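Local coordinates for protein ENT (PDB 5ZX1) that is of uncertain function but carries an ENT domain, a small all-helical module, and probably acts in transcription in Trypanosoma brucei, at residues Arg38-Leu52 with Gln64-Pro78. Sequence-based numbering, arbitrary orientation.
Sequences REEELCSYRSLCRVL and QRRILEDMREELCLP
Y45, L48 and L52 of helix 30-56 meet L68 and M71 of helix 62-74, and L77 in the turn after it, in an antiparallel helix-helix contact of the ENT domain. The axes run at 174°, 10.8 Å apart at their closest. L68 is a knob in the hole of Y45, L48, C49 and L52. The L48 side chain crosses M71 at about a right angle, L48 CD1 touching M71 CG at 3.5 Å. L52 and Q64 pass alongside in opposite directions, with L52 CD1 beside Q64 CB. Q64 OE1 accepts a hydrogen bond from T61 N.

Y45 CG lies anti to the backbone N (chi1 -164°), carrying the ring across to helix 62-74. L77 CD2 lies over one face of the Y45 ring, 3.7 Å from its centroid, in a CH-pi contact. L68 O lies at the ring edge. R72 NH2 donates to Y45 OH at 2.8 Å, the R72 guanidinium nearly perpendicular to the ring.

C76 ends helix 62-74 in a Schellman motif. R38 donates NH2 to L75 O at 2.8 Å and NH1 to C76 O at 2.9 Å. Both acceptors lie near the guanidinium plane. R38 NH2 salt-bridges E41 OE2 at 2.6 Å. Helix 79-91 touches C49 and R72.

Apart from the R72-Y45 bond the helix face is apolar. The turn is polar: R38 probably offsets the C-terminal carbonyl dipoles, and E41 probably helps to position the guanidinium.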
# COMPACT_ATOMS: atom_id res chain seq x y z
N ARG A 38 13.01 -7.18 6.56
CA ARG A 38 12.41 -7.53 5.27
C ARG A 38 10.90 -7.58 5.38
O ARG A 38 10.19 -6.86 4.68
CB ARG A 38 12.94 -8.87 4.77
CG ARG A 38 12.69 -9.09 3.29
CD ARG A 38 13.03 -7.84 2.53
NE ARG A 38 12.97 -7.97 1.08
CZ ARG A 38 13.01 -6.93 0.25
NH1 ARG A 38 12.96 -7.12 -1.07
NH2 ARG A 38 13.10 -5.70 0.74
N GLU A 39 10.40 -8.38 6.31
CA GLU A 39 8.96 -8.51 6.53
C GLU A 39 8.27 -7.17 6.82
O GLU A 39 7.11 -6.96 6.46
CB GLU A 39 8.70 -9.50 7.68
CG GLU A 39 8.90 -10.95 7.27
CD GLU A 39 8.90 -11.91 8.44
OE1 GLU A 39 8.88 -11.46 9.62
OE2 GLU A 39 8.92 -13.14 8.18
N GLU A 40 8.97 -6.24 7.46
CA GLU A 40 8.38 -4.93 7.68
C GLU A 40 8.37 -4.11 6.38
O GLU A 40 7.38 -3.46 6.07
CB GLU A 40 9.11 -4.20 8.78
CG GLU A 40 8.83 -4.81 10.13
CD GLU A 40 8.82 -3.79 11.25
OE1 GLU A 40 8.73 -2.58 10.94
OE2 GLU A 40 8.90 -4.19 12.44
N GLU A 41 9.47 -4.16 5.64
CA GLU A 41 9.50 -3.54 4.32
C GLU A 41 8.29 -3.97 3.51
O GLU A 41 7.58 -3.12 2.95
CB GLU A 41 10.78 -3.90 3.58
CG GLU A 41 12.03 -3.25 4.13
CD GLU A 41 13.25 -3.60 3.30
OE1 GLU A 41 13.93 -2.67 2.81
OE2 GLU A 41 13.53 -4.80 3.10
N LEU A 42 8.03 -5.27 3.46
CA LEU A 42 6.94 -5.74 2.62
C LEU A 42 5.58 -5.41 3.24
O LEU A 42 4.61 -5.17 2.53
CB LEU A 42 7.04 -7.24 2.34
CG LEU A 42 8.30 -7.65 1.56
CD1 LEU A 42 9.25 -8.48 2.41
CD2 LEU A 42 7.95 -8.40 0.30
N CYS A 43 5.52 -5.38 4.56
CA CYS A 43 4.25 -5.01 5.16
C CYS A 43 3.98 -3.56 4.88
O CYS A 43 2.86 -3.18 4.55
CB CYS A 43 4.24 -5.28 6.66
SG CYS A 43 3.72 -6.95 7.02
N SER A 44 5.02 -2.73 4.99
CA SER A 44 4.84 -1.30 4.82
C SER A 44 4.42 -0.99 3.39
O SER A 44 3.57 -0.13 3.16
CB SER A 44 6.09 -0.53 5.21
OG SER A 44 6.88 -0.19 4.09
N TYR A 45 4.96 -1.72 2.41
CA TYR A 45 4.51 -1.52 1.04
C TYR A 45 3.04 -1.95 0.87
O TYR A 45 2.25 -1.27 0.21
CB TYR A 45 5.40 -2.26 0.04
CG TYR A 45 5.21 -1.76 -1.39
CD1 TYR A 45 5.77 -0.55 -1.79
CD2 TYR A 45 4.46 -2.48 -2.31
CE1 TYR A 45 5.59 -0.08 -3.06
CE2 TYR A 45 4.28 -2.02 -3.61
CZ TYR A 45 4.85 -0.81 -3.97
OH TYR A 45 4.69 -0.31 -5.24
N ARG A 46 2.69 -3.08 1.47
CA ARG A 46 1.33 -3.62 1.35
C ARG A 46 0.30 -2.60 1.84
O ARG A 46 -0.64 -2.24 1.13
CB ARG A 46 1.19 -4.92 2.14
CG ARG A 46 -0.20 -5.53 2.08
CD ARG A 46 -0.35 -6.67 3.06
NE ARG A 46 -1.75 -7.09 3.18
CZ ARG A 46 -2.55 -6.82 4.22
NH1 ARG A 46 -3.81 -7.25 4.20
NH2 ARG A 46 -2.09 -6.15 5.27
N SER A 47 0.51 -2.13 3.06
CA SER A 47 -0.42 -1.20 3.65
C SER A 47 -0.45 0.09 2.82
O SER A 47 -1.45 0.80 2.80
CB SER A 47 -0.03 -0.91 5.09
OG SER A 47 1.08 -0.04 5.11
N LEU A 48 0.65 0.37 2.12
CA LEU A 48 0.72 1.54 1.25
C LEU A 48 -0.19 1.39 0.04
O LEU A 48 -0.88 2.33 -0.34
CB LEU A 48 2.15 1.76 0.78
CG LEU A 48 2.88 3.03 1.21
CD1 LEU A 48 4.07 3.21 0.29
CD2 LEU A 48 1.97 4.23 1.14
N CYS A 49 -0.16 0.23 -0.59
CA CYS A 49 -1.07 -0.03 -1.71
C CYS A 49 -2.55 0.07 -1.31
O CYS A 49 -3.34 0.70 -1.99
CB CYS A 49 -0.78 -1.40 -2.30
SG CYS A 49 0.76 -1.45 -3.23
N ARG A 50 -2.91 -0.56 -0.19
CA ARG A 50 -4.31 -0.67 0.19
C ARG A 50 -4.90 0.71 0.42
O ARG A 50 -5.91 1.11 -0.17
CB ARG A 50 -4.47 -1.53 1.45
CG ARG A 50 -3.86 -2.91 1.31
CD ARG A 50 -3.49 -3.50 2.66
NE ARG A 50 -4.61 -3.40 3.59
CZ ARG A 50 -5.70 -4.16 3.55
NH1 ARG A 50 -5.85 -5.09 2.62
NH2 ARG A 50 -6.65 -3.96 4.45
N VAL A 51 -4.21 1.44 1.28
CA VAL A 51 -4.59 2.77 1.66
C VAL A 51 -4.63 3.76 0.48
O VAL A 51 -5.55 4.56 0.36
CB VAL A 51 -3.62 3.22 2.77
CG1 VAL A 51 -3.46 4.69 2.77
CG2 VAL A 51 -4.12 2.74 4.11
N LEU A 52 -3.65 3.71 -0.42
CA LEU A 52 -3.72 4.61 -1.56
C LEU A 52 -4.89 4.23 -2.48
O LEU A 52 -5.46 5.08 -3.17
CB LEU A 52 -2.40 4.61 -2.34
CG LEU A 52 -1.27 5.32 -1.60
CD1 LEU A 52 -0.07 5.61 -2.50
CD2 LEU A 52 -1.77 6.58 -0.92
N GLN A 64 0.47 9.77 -5.93
CA GLN A 64 0.36 8.43 -5.36
C GLN A 64 1.24 7.45 -6.13
O GLN A 64 1.88 6.59 -5.53
CB GLN A 64 -1.10 7.98 -5.34
CG GLN A 64 -1.91 8.75 -4.31
CD GLN A 64 -3.41 8.63 -4.53
OE1 GLN A 64 -3.87 8.16 -5.58
NE2 GLN A 64 -4.19 9.07 -3.55
N ARG A 65 1.29 7.60 -7.45
CA ARG A 65 2.16 6.73 -8.25
C ARG A 65 3.62 6.95 -7.86
O ARG A 65 4.40 6.01 -7.71
CB ARG A 65 1.98 6.98 -9.75
CG ARG A 65 0.63 6.54 -10.29
CD ARG A 65 0.62 6.44 -11.82
NE ARG A 65 1.01 7.70 -12.47
CZ ARG A 65 0.25 8.79 -12.54
NH1 ARG A 65 -0.97 8.80 -12.00
NH2 ARG A 65 0.70 9.88 -13.15
N ARG A 66 3.97 8.22 -7.66
CA ARG A 66 5.35 8.55 -7.30
C ARG A 66 5.72 8.05 -5.91
O ARG A 66 6.88 7.79 -5.64
CB ARG A 66 5.57 10.06 -7.38
CG ARG A 66 5.46 10.59 -8.78
CD ARG A 66 5.98 12.01 -8.88
NE ARG A 66 6.09 12.43 -10.28
CZ ARG A 66 6.25 13.68 -10.67
NH1 ARG A 66 6.34 14.65 -9.76
NH2 ARG A 66 6.33 13.96 -11.97
N ILE A 67 4.74 7.96 -5.02
CA ILE A 67 5.01 7.44 -3.69
C ILE A 67 5.30 5.95 -3.77
O ILE A 67 6.24 5.45 -3.15
CB ILE A 67 3.86 7.71 -2.74
CG1 ILE A 67 3.83 9.20 -2.38
CG2 ILE A 67 3.99 6.84 -1.49
CD1 ILE A 67 2.53 9.62 -1.73
N LEU A 68 4.52 5.25 -4.57
CA LEU A 68 4.73 3.82 -4.73
C LEU A 68 6.08 3.58 -5.40
O LEU A 68 6.85 2.73 -4.96
CB LEU A 68 3.60 3.18 -5.54
CG LEU A 68 2.25 3.11 -4.82
CD1 LEU A 68 1.21 2.42 -5.70
CD2 LEU A 68 2.39 2.39 -3.49
N GLU A 69 6.36 4.33 -6.46
CA GLU A 69 7.60 4.18 -7.20
C GLU A 69 8.82 4.46 -6.32
O GLU A 69 9.82 3.76 -6.39
CB GLU A 69 7.60 5.11 -8.41
CG GLU A 69 8.92 5.11 -9.19
CD GLU A 69 8.99 6.14 -10.32
OE1 GLU A 69 9.95 6.07 -11.13
OE2 GLU A 69 8.09 7.03 -10.42
N ASP A 70 8.73 5.47 -5.46
CA ASP A 70 9.86 5.82 -4.62
C ASP A 70 10.10 4.77 -3.54
O ASP A 70 11.25 4.42 -3.25
CB ASP A 70 9.65 7.20 -3.97
CG ASP A 70 9.83 8.33 -4.97
OD1 ASP A 70 10.31 8.06 -6.10
OD2 ASP A 70 9.50 9.50 -4.65
N MET A 71 9.03 4.25 -2.93
CA MET A 71 9.15 3.22 -1.91
C MET A 71 9.65 1.88 -2.50
O MET A 71 10.33 1.11 -1.82
CB MET A 71 7.81 3.01 -1.21
CG MET A 71 7.38 4.18 -0.35
SD MET A 71 8.57 4.50 0.96
CE MET A 71 8.48 2.97 1.89
N ARG A 72 9.32 1.61 -3.75
CA ARG A 72 9.83 0.40 -4.41
C ARG A 72 11.34 0.44 -4.40
O ARG A 72 12.00 -0.56 -4.13
CB ARG A 72 9.31 0.29 -5.84
CG ARG A 72 7.91 -0.24 -5.92
CD ARG A 72 7.62 -0.84 -7.30
NE ARG A 72 7.49 0.17 -8.34
CZ ARG A 72 6.55 1.12 -8.38
NH1 ARG A 72 6.54 1.99 -9.39
NH2 ARG A 72 5.62 1.21 -7.42
N GLU A 73 11.88 1.60 -4.70
CA GLU A 73 13.32 1.76 -4.74
C GLU A 73 13.92 1.83 -3.31
O GLU A 73 14.96 1.23 -3.04
CB GLU A 73 13.66 3.00 -5.58
CG GLU A 73 14.87 3.81 -5.17
CD GLU A 73 14.81 5.21 -5.75
OE1 GLU A 73 14.15 5.39 -6.81
OE2 GLU A 73 15.41 6.14 -5.15
N GLU A 74 13.24 2.53 -2.41
CA GLU A 74 13.69 2.63 -1.02
C GLU A 74 13.80 1.23 -0.41
O GLU A 74 14.78 0.92 0.24
CB GLU A 74 12.73 3.48 -0.17
CG GLU A 74 12.73 4.97 -0.49
CD GLU A 74 13.94 5.72 0.08
OE1 GLU A 74 14.40 5.38 1.20
OE2 GLU A 74 14.44 6.65 -0.59
N LEU A 75 12.80 0.39 -0.66
CA LEU A 75 12.68 -0.93 -0.04
C LEU A 75 13.24 -2.05 -0.91
O LEU A 75 13.14 -3.22 -0.55
CB LEU A 75 11.21 -1.22 0.28
CG LEU A 75 10.56 -0.14 1.15
CD1 LEU A 75 9.13 -0.48 1.57
CD2 LEU A 75 11.44 0.10 2.36
N CYS A 76 13.83 -1.69 -2.04
CA CYS A 76 14.41 -2.68 -2.94
C CYS A 76 13.42 -3.82 -3.19
O CYS A 76 13.67 -4.96 -2.83
CB CYS A 76 15.73 -3.22 -2.37
SG CYS A 76 16.96 -3.78 -3.59
N LEU A 77 12.28 -3.49 -3.79
CA LEU A 77 11.22 -4.47 -4.02
C LEU A 77 11.18 -4.89 -5.48
O LEU A 77 11.08 -4.05 -6.37
CB LEU A 77 9.87 -3.90 -3.62
CG LEU A 77 9.16 -4.35 -2.35
CD1 LEU A 77 10.07 -4.36 -1.11
CD2 LEU A 77 8.00 -3.41 -2.14
N PRO A 78 11.25 -6.21 -5.74
CA PRO A 78 11.13 -6.65 -7.14
C PRO A 78 9.76 -6.25 -7.67
O PRO A 78 8.78 -6.41 -6.94
CB PRO A 78 11.30 -8.16 -7.05
CG PRO A 78 10.91 -8.51 -5.65
CD PRO A 78 11.32 -7.34 -4.80